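Local coordinates for protein diaminopimelate decarboxylase (Psychromonas ingrahamii, PDB 4XG1) that probably decarboxylates meso-diaminopimelate to L-lysine, the last step of lysine biosynthesis, using pyridoxal 5'-phosphate as cofactor, at residues P53-Y58 with P97-F102; S77-V82 with M88-A93. All coordinates share one frame; numbering follows the deposited sequence.

Interaction 1. Residues P53-Y58 with P97-F102; sequences PHLICY and PKKIVF
The carbonyl oxygen of Lys99 faces Cys57 and Leu55 while accepting a backbone hydrogen bond from Phe79 of strand 78-81, which runs between the two segments. The parallel TIM barrel here brings together two strands that are not neighbours in the sheet: 54-59 and 100-102 share no hydrogen bond with each other, because each pairs with the intervening strand instead. The alpha carbons of Cys57 and Ile100, the nearest pair, are 6.9 Å apart, but Ile100 turns away, and the side chains that meet are those of Leu55, Cys57, Lys99 and Val101. In Leu55, CG lies anti to the backbone N (chi1 -177°), and the branch reaches across to the lysine, whose chain it crosses at about a right angle: CD2 lies 3.9 Å from Lys99 CB, and CD1 rests 4.0 Å from Lys99 CD. The lysine thus contributes its aliphatic stem, extended beyond CG, to an apolar contact, while its ammonium group leads away from the leucine and is hydrogen-bonded to the carbonyl of Gly76. Farther along, the sulfur of Cys57 stands 3.8 Å from Lys99 O, a van der Waals approach. On the barrel's inner side Cys57 and Val101 both pack against Asp80, Cys57 also touches Ile272 of strand 270-273, and Val101 meets Glu274, a predicted cofactor-binding residue. The nearest atoms of the Val101 side chain and the bound pyridoxal phosphate-lysine adduct are about 8 Å apart, so this packing lies just behind the cofactor site. The last link between the segments is apolar, with Cys57 SG 4.2 Å from Val101 CG1.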
ATOM      1  N   PRO B  53      20.833  -7.472 -31.098  1.00 36.69           N
ATOM      2  CA  PRO B  53      20.996  -8.211 -29.834  1.00 40.09           C
ATOM      3  C   PRO B  53      20.336  -7.524 -28.640  1.00 44.15           C
ATOM      4  O   PRO B  53      20.769  -6.448 -28.213  1.00 49.48           O
ATOM      5  CB  PRO B  53      22.518  -8.270 -29.621  1.00 39.29           C
ATOM      6  CG  PRO B  53      23.114  -7.940 -30.932  1.00 40.36           C
ATOM      7  CD  PRO B  53      22.111  -7.159 -31.736  1.00 38.55           C
ATOM      8  N   HIS B  54      19.307  -8.165 -28.098  1.00 46.29           N
ATOM      9  CA  HIS B  54      18.529  -7.596 -27.017  1.00 43.28           C
ATOM     10  C   HIS B  54      18.041  -8.613 -26.017  1.00 43.22           C
ATOM     11  O   HIS B  54      17.969  -9.815 -26.289  1.00 45.24           O
ATOM     12  CB  HIS B  54      17.329  -6.899 -27.591  1.00 45.49           C
ATOM     13  CG  HIS B  54      16.306  -7.830 -28.145  1.00 48.85           C
ATOM     14  ND1 HIS B  54      16.507  -8.555 -29.292  1.00 50.77           N
ATOM     15  CD2 HIS B  54      15.066  -8.147 -27.713  1.00 52.67           C
ATOM     16  CE1 HIS B  54      15.436  -9.288 -29.539  1.00 56.35           C
ATOM     17  NE2 HIS B  54      14.538  -9.043 -28.603  1.00 52.76           N
ATOM     18  N   LEU B  55      17.722  -8.110 -24.827  1.00 40.31           N
ATOM     19  CA  LEU B  55      16.921  -8.859 -23.878  1.00 33.90           C
ATOM     20  C   LEU B  55      15.799  -8.000 -23.304  1.00 30.97           C
ATOM     21  O   LEU B  55      15.999  -6.846 -22.942  1.00 28.89           O
ATOM     22  CB  LEU B  55      17.790  -9.421 -22.764  1.00 31.31           C
ATOM     23  CG  LEU B  55      17.048 -10.286 -21.761  1.00 29.34           C
ATOM     24  CD1 LEU B  55      16.396 -11.473 -22.437  1.00 30.32           C
ATOM     25  CD2 LEU B  55      17.997 -10.749 -20.684  1.00 28.23           C
ATOM     26  N   ILE B  56      14.617  -8.585 -23.235  1.00 28.08           N
ATOM     27  CA  ILE B  56      13.516  -7.948 -22.550  1.00 25.82           C
ATOM     28  C   ILE B  56      13.339  -8.508 -21.167  1.00 25.15           C
ATOM     29  O   ILE B  56      12.941  -9.659 -20.979  1.00 29.40           O
ATOM     30  CB  ILE B  56      12.275  -8.032 -23.383  1.00 25.00           C
ATOM     31  CG1 ILE B  56      12.617  -7.304 -24.664  1.00 25.90           C
ATOM     32  CG2 ILE B  56      11.098  -7.446 -22.626  1.00 23.53           C
ATOM     33  CD1 ILE B  56      11.430  -6.908 -25.483  1.00 28.95           C
ATOM     34  N   CYS B  57      13.730  -7.682 -20.201  1.00 23.04           N
ATOM     35  CA  CYS B  57      13.675  -8.000 -18.785  1.00 20.10           C
ATOM     36  C   CYS B  57      12.415  -7.393 -18.137  1.00 17.70           C
ATOM     37  O   CYS B  57      12.457  -6.312 -17.611  1.00 16.89           O
ATOM     38  CB  CYS B  57      14.890  -7.446 -18.103  1.00 18.88           C
ATOM     39  SG  CYS B  57      16.341  -8.334 -18.584  1.00 17.60           S
ATOM     40  N   TYR B  58      11.303  -8.103 -18.215  1.00 14.47           N
ATOM     41  CA  TYR B  58      10.063  -7.638 -17.623  1.00 12.52           C
ATOM     42  C   TYR B  58      10.268  -7.181 -16.213  1.00 11.23           C
ATOM     43  O   TYR B  58      10.968  -7.840 -15.416  1.00 11.56           O
ATOM     44  CB  TYR B  58       9.016  -8.726 -17.658  1.00 11.90           C
ATOM     45  CG  TYR B  58       7.810  -8.382 -16.844  1.00 11.31           C
ATOM     46  CD1 TYR B  58       7.006  -7.311 -17.171  1.00 10.81           C
ATOM     47  CD2 TYR B  58       7.453  -9.167 -15.755  1.00 11.21           C
ATOM     48  CE1 TYR B  58       5.853  -7.028 -16.434  1.00 10.83           C
ATOM     49  CE2 TYR B  58       6.326  -8.879 -15.005  1.00 10.99           C
ATOM     50  CZ  TYR B  58       5.535  -7.814 -15.348  1.00 10.53           C
ATOM     51  OH  TYR B  58       4.449  -7.580 -14.599  1.00 10.23           O
ATOM     52  N   PRO B  97      17.249 -17.669 -14.437  1.00 27.40           N
ATOM     53  CA  PRO B  97      17.953 -16.701 -13.599  1.00 28.04           C
ATOM     54  C   PRO B  97      19.124 -16.066 -14.312  1.00 32.07           C
ATOM     55  O   PRO B  97      19.662 -15.099 -13.820  1.00 33.94           O
ATOM     56  CB  PRO B  97      18.478 -17.542 -12.427  1.00 27.45           C
ATOM     57  CG  PRO B  97      17.885 -18.892 -12.563  1.00 26.88           C
ATOM     58  CD  PRO B  97      17.434 -19.054 -13.973  1.00 26.87           C
ATOM     59  N   LYS B  98      19.560 -16.661 -15.416  1.00 35.17           N
ATOM     60  CA  LYS B  98      20.634 -16.086 -16.195  1.00 35.04           C
ATOM     61  C   LYS B  98      20.138 -14.862 -16.920  1.00 28.76           C
ATOM     62  O   LYS B  98      20.940 -14.092 -17.383  1.00 28.82           O
ATOM     63  CB  LYS B  98      21.192 -17.079 -17.241  1.00 39.75           C
ATOM     64  CG  LYS B  98      22.108 -18.180 -16.699  1.00 44.89           C
ATOM     65  CD  LYS B  98      22.509 -19.175 -17.819  1.00 49.52           C
ATOM     66  CE  LYS B  98      21.920 -20.589 -17.740  1.00 54.94           C
ATOM     67  NZ  LYS B  98      22.787 -21.548 -16.982  1.00 57.92           N
ATOM     68  N   LYS B  99      18.824 -14.724 -17.071  1.00 25.72           N
ATOM     69  CA  LYS B  99      18.229 -13.589 -17.749  1.00 22.85           C
ATOM     70  C   LYS B  99      17.620 -12.586 -16.776  1.00 20.23           C
ATOM     71  O   LYS B  99      16.696 -11.838 -17.120  1.00 16.61           O
ATOM     72  CB  LYS B  99      17.176 -14.051 -18.704  1.00 23.67           C
ATOM     73  CG  LYS B  99      17.715 -14.997 -19.740  1.00 27.75           C
ATOM     74  CD  LYS B  99      16.704 -15.181 -20.875  1.00 28.51           C
ATOM     75  CE  LYS B  99      17.077 -16.347 -21.733  1.00 29.32           C
ATOM     76  NZ  LYS B  99      16.036 -16.500 -22.785  1.00 34.24           N
ATOM     77  N   ILE B 100      18.161 -12.566 -15.574  1.00 20.38           N
ATOM     78  CA  ILE B 100      17.641 -11.706 -14.530  1.00 21.67           C
ATOM     79  C   ILE B 100      18.641 -10.605 -14.259  1.00 20.89           C
ATOM     80  O   ILE B 100      19.797 -10.890 -13.923  1.00 20.00           O
ATOM     81  CB  ILE B 100      17.443 -12.464 -13.211  1.00 20.91           C
ATOM     82  CG1 ILE B 100      16.183 -13.312 -13.311  1.00 22.51           C
ATOM     83  CG2 ILE B 100      17.293 -11.497 -12.040  1.00 22.13           C
ATOM     84  CD1 ILE B 100      15.905 -14.110 -12.057  1.00 23.23           C
ATOM     85  N   VAL B 101      18.179  -9.366 -14.325  1.00 19.61           N
ATOM     86  CA  VAL B 101      18.956  -8.271 -13.745  1.00 20.73           C
ATOM     87  C   VAL B 101      18.268  -7.770 -12.489  1.00 19.81           C
ATOM     88  O   VAL B 101      17.056  -7.803 -12.382  1.00 19.70           O
ATOM     89  CB  VAL B 101      19.230  -7.148 -14.768  1.00 22.24           C
ATOM     90  CG1 VAL B 101      19.696  -7.773 -16.084  1.00 23.13           C
ATOM     91  CG2 VAL B 101      17.996  -6.308 -15.036  1.00 23.37           C
ATOM     92  N   PHE B 102      19.063  -7.378 -11.520  1.00 19.38           N
ATOM     93  CA  PHE B 102      18.631  -6.965 -10.202  1.00 18.11           C
ATOM     94  C   PHE B 102      18.897  -5.469  -9.951  1.00 18.58           C
ATOM     95  O   PHE B 102      19.994  -5.085  -9.700  1.00 18.10           O
ATOM     96  CB  PHE B 102      19.371  -7.842  -9.219  1.00 16.89           C
ATOM     97  CG  PHE B 102      18.950  -7.756  -7.793  1.00 16.67           C
ATOM     98  CD1 PHE B 102      17.880  -7.038  -7.351  1.00 16.53           C
ATOM     99  CD2 PHE B 102      19.649  -8.465  -6.890  1.00 16.30           C
ATOM    100  CE1 PHE B 102      17.544  -7.014  -6.044  1.00 15.50           C
ATOM    101  CE2 PHE B 102      19.335  -8.431  -5.576  1.00 16.98           C
ATOM    102  CZ  PHE B 102      18.258  -7.691  -5.146  1.00 16.29           C
TER

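Interaction 2. Residues S77-V82 with M88-A93; sequences SGFDIV and MRVIQA. With LLP ((2S)-2-amino-6-[[3-hydroxy-2-methyl-5-(phosphonooxymethyl)pyridin-4-yl]methylideneamino]hexanoic acid), chain T; SCN (thiocyanate ion), chain E.
The Phe79 ring receives the two methyls of Val90 on its CG end: CG2 makes an off-centre CH-pi contact, 4.2 Å from the centroid and 29° off the ring normal, while CG1 approaches obliquely, 3.7 Å from Phe79 CD2. With chi1 at 164°, Val90 sets CG1 opposite the backbone N and CG2 opposite the carbonyl carbon, and both branches meet the strand; CG2 also lies 4.2 Å from Ile81 CG2. Leu69 and Met72 of helix 66-74 touch the phenylalanine, and Val60 touches both it and Val90. At the edge of the Arg89 guanidinium, near its plane, the nitrogen of a thiocyanate ion, probably from the crystallisation liquor, accepts weak bonds from NE (3.5 Å) and NH2 (3.3 Å). Arg89 NH1 forms a salt bridge with Glu416 of the second subunit; an alanine in place of this arginine would probably leave that carboxylate without this charge partner across the dimer interface. Across the strand, Asp80 OD2 stands 3.2 Å from the pyridine N1 of the bound pyridoxal phosphate-lysine adduct, and OD1 is hydrogen-bonded to Ser103. Strand 78-81, with cofactor inside and helix outside, opens a beta-alpha-beta unit of the TIM barrel that helix 84-92 and strand 100-102 complete.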
ATOM      1  N   SER B  77      11.419 -14.608 -22.013  1.00 17.48           N
ATOM      2  CA  SER B  77      11.734 -13.354 -21.378  1.00 15.68           C
ATOM      3  C   SER B  77      12.747 -13.388 -20.275  1.00 14.82           C
ATOM      4  O   SER B  77      12.939 -14.378 -19.576  1.00 14.03           O
ATOM      5  CB  SER B  77      10.478 -12.735 -20.787  1.00 16.58           C
ATOM      6  OG  SER B  77      10.753 -11.443 -20.247  1.00 15.53           O
ATOM      7  N   GLY B  78      13.426 -12.262 -20.132  1.00 14.83           N
ATOM      8  CA  GLY B  78      14.234 -11.992 -18.947  1.00 14.70           C
ATOM      9  C   GLY B  78      13.357 -11.223 -17.952  1.00 14.21           C
ATOM     10  O   GLY B  78      12.193 -10.920 -18.232  1.00 11.98           O
ATOM     11  N   PHE B  79      13.939 -10.929 -16.790  1.00 14.62           N
ATOM     12  CA  PHE B  79      13.223 -10.299 -15.703  1.00 15.16           C
ATOM     13  C   PHE B  79      14.088  -9.298 -15.005  1.00 15.35           C
ATOM     14  O   PHE B  79      15.279  -9.530 -14.804  1.00 17.51           O
ATOM     15  CB  PHE B  79      12.778 -11.351 -14.718  1.00 14.86           C
ATOM     16  CG  PHE B  79      11.800 -12.314 -15.308  1.00 15.10           C
ATOM     17  CD1 PHE B  79      10.449 -12.015 -15.342  1.00 14.58           C
ATOM     18  CD2 PHE B  79      12.239 -13.517 -15.876  1.00 15.22           C
ATOM     19  CE1 PHE B  79       9.543 -12.886 -15.933  1.00 14.87           C
ATOM     20  CE2 PHE B  79      11.352 -14.381 -16.478  1.00 14.26           C
ATOM     21  CZ  PHE B  79       9.997 -14.073 -16.506  1.00 14.75           C
ATOM     22  N   ASP B  80      13.491  -8.170 -14.661  1.00 15.09           N
ATOM     23  CA  ASP B  80      14.149  -7.169 -13.827  1.00 14.52           C
ATOM     24  C   ASP B  80      13.501  -7.266 -12.440  1.00 12.28           C
ATOM     25  O   ASP B  80      12.283  -7.189 -12.328  1.00 12.72           O
ATOM     26  CB  ASP B  80      13.937  -5.795 -14.463  1.00 15.93           C
ATOM     27  CG  ASP B  80      14.472  -4.668 -13.618  1.00 18.05           C
ATOM     28  OD1 ASP B  80      15.529  -4.850 -12.960  1.00 17.73           O
ATOM     29  OD2 ASP B  80      13.819  -3.582 -13.630  1.00 20.42           O
ATOM     30  N   ILE B  81      14.313  -7.443 -11.417  1.00 10.11           N
ATOM     31  CA  ILE B  81      13.837  -7.688 -10.097  1.00  9.28           C
ATOM     32  C   ILE B  81      14.415  -6.661  -9.167  1.00  9.12           C
ATOM     33  O   ILE B  81      15.447  -6.053  -9.474  1.00  9.35           O
ATOM     34  CB  ILE B  81      14.247  -9.078  -9.546  1.00  9.04           C
ATOM     35  CG1 ILE B  81      15.748  -9.150  -9.263  1.00  8.80           C
ATOM     36  CG2 ILE B  81      13.795 -10.191 -10.486  1.00  8.76           C
ATOM     37  CD1 ILE B  81      16.177 -10.460  -8.653  1.00  8.91           C
ATOM     38  N   VAL B  82      13.762  -6.475  -8.013  1.00  8.57           N
ATOM     39  CA  VAL B  82      14.236  -5.548  -6.994  1.00  8.23           C
ATOM     40  C   VAL B  82      14.365  -6.126  -5.612  1.00  7.91           C
ATOM     41  O   VAL B  82      14.667  -5.385  -4.672  1.00  7.84           O
ATOM     42  CB  VAL B  82      13.339  -4.289  -6.902  1.00  8.44           C
ATOM     43  CG1 VAL B  82      13.374  -3.550  -8.237  1.00  8.55           C
ATOM     44  CG2 VAL B  82      11.909  -4.669  -6.548  1.00  8.40           C
ATOM     45  N   MET B  88      12.885 -15.080  -6.033  1.00 17.74           N
ATOM     46  CA  MET B  88      12.236 -16.384  -5.770  1.00 19.28           C
ATOM     47  C   MET B  88      10.951 -16.542  -6.544  1.00 17.49           C
ATOM     48  O   MET B  88      10.626 -17.634  -6.982  1.00 19.63           O
ATOM     49  CB  MET B  88      11.999 -16.580  -4.272  1.00 21.48           C
ATOM     50  CG  MET B  88      13.301 -16.617  -3.448  1.00 25.21           C
ATOM     51  SD  MET B  88      14.510 -17.775  -4.164  1.00 30.76           S
ATOM     52  CE  MET B  88      16.052 -16.908  -3.904  1.00 32.04           C
ATOM     53  N   ARG B  89      10.220 -15.461  -6.726  1.00 15.74           N
ATOM     54  CA  ARG B  89       9.014 -15.521  -7.530  1.00 15.29           C
ATOM     55  C   ARG B  89       9.355 -15.943  -8.948  1.00 15.92           C
ATOM     56  O   ARG B  89       8.735 -16.828  -9.515  1.00 15.48           O
ATOM     57  CB  ARG B  89       8.299 -14.162  -7.582  1.00 14.18           C
ATOM     58  CG  ARG B  89       7.367 -13.894  -6.416  1.00 13.75           C
ATOM     59  CD  ARG B  89       6.677 -12.538  -6.531  1.00 12.90           C
ATOM     60  NE  ARG B  89       5.593 -12.399  -5.577  1.00 12.40           N
ATOM     61  CZ  ARG B  89       4.408 -12.995  -5.684  1.00 13.47           C
ATOM     62  NH1 ARG B  89       4.091 -13.747  -6.747  1.00 14.40           N
ATOM     63  NH2 ARG B  89       3.498 -12.858  -4.731  1.00 13.69           N
ATOM     64  N   VAL B  90      10.370 -15.312  -9.517  1.00 16.86           N
ATOM     65  CA  VAL B  90      10.762 -15.628 -10.878  1.00 16.77           C
ATOM     66  C   VAL B  90      11.260 -17.073 -11.056  1.00 16.10           C
ATOM     67  O   VAL B  90      10.915 -17.739 -12.016  1.00 14.16           O
ATOM     68  CB  VAL B  90      11.838 -14.667 -11.363  1.00 18.42           C
ATOM     69  CG1 VAL B  90      12.517 -15.224 -12.621  1.00 20.90           C
ATOM     70  CG2 VAL B  90      11.211 -13.323 -11.677  1.00 17.82           C
ATOM     71  N   ILE B  91      12.059 -17.549 -10.124  1.00 17.11           N
ATOM     72  CA  ILE B  91      12.490 -18.924 -10.172  1.00 19.29           C
ATOM     73  C   ILE B  91      11.322 -19.851 -10.033  1.00 21.38           C
ATOM     74  O   ILE B  91      11.178 -20.812 -10.799  1.00 23.04           O
ATOM     75  CB  ILE B  91      13.488 -19.234  -9.072  1.00 19.88           C
ATOM     76  CG1 ILE B  91      14.831 -18.554  -9.394  1.00 19.38           C
ATOM     77  CG2 ILE B  91      13.693 -20.742  -8.966  1.00 21.28           C
ATOM     78  CD1 ILE B  91      15.771 -18.450  -8.207  1.00 19.54           C
ATOM     79  N   GLN B  92      10.459 -19.553  -9.070  1.00 22.00           N
ATOM     80  CA  GLN B  92       9.281 -20.358  -8.857  1.00 22.60           C
ATOM     81  C   GLN B  92       8.497 -20.487 -10.158  1.00 21.06           C
ATOM     82  O   GLN B  92       7.991 -21.540 -10.454  1.00 20.54           O
ATOM     83  CB  GLN B  92       8.415 -19.732  -7.747  1.00 26.05           C
ATOM     84  CG  GLN B  92       7.393 -20.695  -7.204  1.00 27.62           C
ATOM     85  CD  GLN B  92       7.997 -21.900  -6.546  1.00 30.70           C
ATOM     86  OE1 GLN B  92       7.620 -23.030  -6.863  1.00 30.51           O
ATOM     87  NE2 GLN B  92       8.936 -21.685  -5.641  1.00 32.83           N
ATOM     88  N   ALA B  93       8.338 -19.388 -10.888  1.00 20.65           N
ATOM     89  CA  ALA B  93       7.534 -19.380 -12.100  1.00 20.92           C
ATOM     90  C   ALA B  93       8.240 -19.998 -13.295  1.00 20.78           C
ATOM     91  O   ALA B  93       7.671 -20.050 -14.384  1.00 17.83           O
ATOM     92  CB  ALA B  93       7.108 -17.966 -12.430  1.00 21.71           C
TER
HETATM   93  N1  LLP T 508      13.235  -0.452 -13.980  1.00  9.41           N
HETATM   94  C2  LLP T 508      13.450   0.194 -12.829  1.00  9.06           C
HETATM   95  C2' LLP T 508      14.852   0.269 -12.278  1.00  9.02           C
HETATM   96  C3  LLP T 508      12.288   0.784 -12.137  1.00  9.09           C
HETATM   97  O3  LLP T 508      12.457   1.473 -10.985  1.00  9.55           O
HETATM   98  C4  LLP T 508      10.956   0.667 -12.740  1.00  8.87           C
HETATM   99  C4' LLP T 508       9.723   1.261 -12.135  1.00  9.12           C
HETATM  100  C5  LLP T 508      10.849  -0.069 -14.016  1.00  8.42           C
HETATM  101  C6  LLP T 508      12.011  -0.605 -14.554  1.00  9.07           C
HETATM  102  C5' LLP T 508       9.541  -0.280 -14.727  1.00  7.86           C
HETATM  103  OP4 LLP T 508       8.928   0.894 -15.088  1.00  7.19           O
HETATM  104  P   LLP T 508       7.564   0.960 -15.926  1.00  7.64           P
HETATM  105  OP1 LLP T 508       6.650  -0.028 -15.216  1.00  7.01           O
HETATM  106  OP2 LLP T 508       7.133   2.444 -15.987  1.00  6.90           O
HETATM  107  OP3 LLP T 508       7.902   0.662 -17.400  1.00  7.61           O
HETATM  108  N   LLP T 508       3.787   2.616  -8.377  1.00  8.90           N
HETATM  109  CA  LLP T 508       3.907   3.564  -9.559  1.00  9.03           C
HETATM  110  CB  LLP T 508       4.888   3.030 -10.597  1.00  9.14           C
HETATM  111  CG  LLP T 508       6.307   3.557 -10.515  1.00  9.21           C
HETATM  112  CD  LLP T 508       7.339   2.453 -10.576  1.00  9.07           C
HETATM  113  CE  LLP T 508       8.752   3.050 -10.711  1.00  9.33           C
HETATM  114  NZ  LLP T 508       9.875   2.131 -10.985  1.00  9.17           N
HETATM  115  C   LLP T 508       2.563   3.661 -10.239  1.00  8.89           C
HETATM  116  O   LLP T 508       1.621   2.968  -9.893  1.00  8.30           O
HETATM  117  OXT LLP T 508       2.356   4.418 -11.172  1.00  9.16           O
HETATM  118  S   SCN E 501       3.761  -8.657  -4.741  1.00 65.88           S
HETATM  119  C   SCN E 501       4.271  -9.627  -3.714  1.00 53.32           C
HETATM  120  N   SCN E 501       4.682 -10.367  -2.924  1.00 42.01           N

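How the interactions relate
Both interactions are built on strand 78-81, though only interaction 2 contains it. Interaction 1 spans its two neighbours, while interaction 2 covers its outer side with the helix leading to strand 100-102. Parallel pairing joins the two: Ile56 O and Gly78 N are 2.8 Å apart, Tyr58 O and Asp80 N 2.7 Å, both probable hydrogen bonds. Alternating side chains separate their chemistry. The touching residues of interaction 2 are all buried, aromatic and aliphatic where strand meets helix, while the charged Asp80 and Arg89 lie off the contact, at the cofactor and dimer interface. Interaction 1 is partly buried, grading from sulfur and valine near the site to a lysine stem at the partly exposed end.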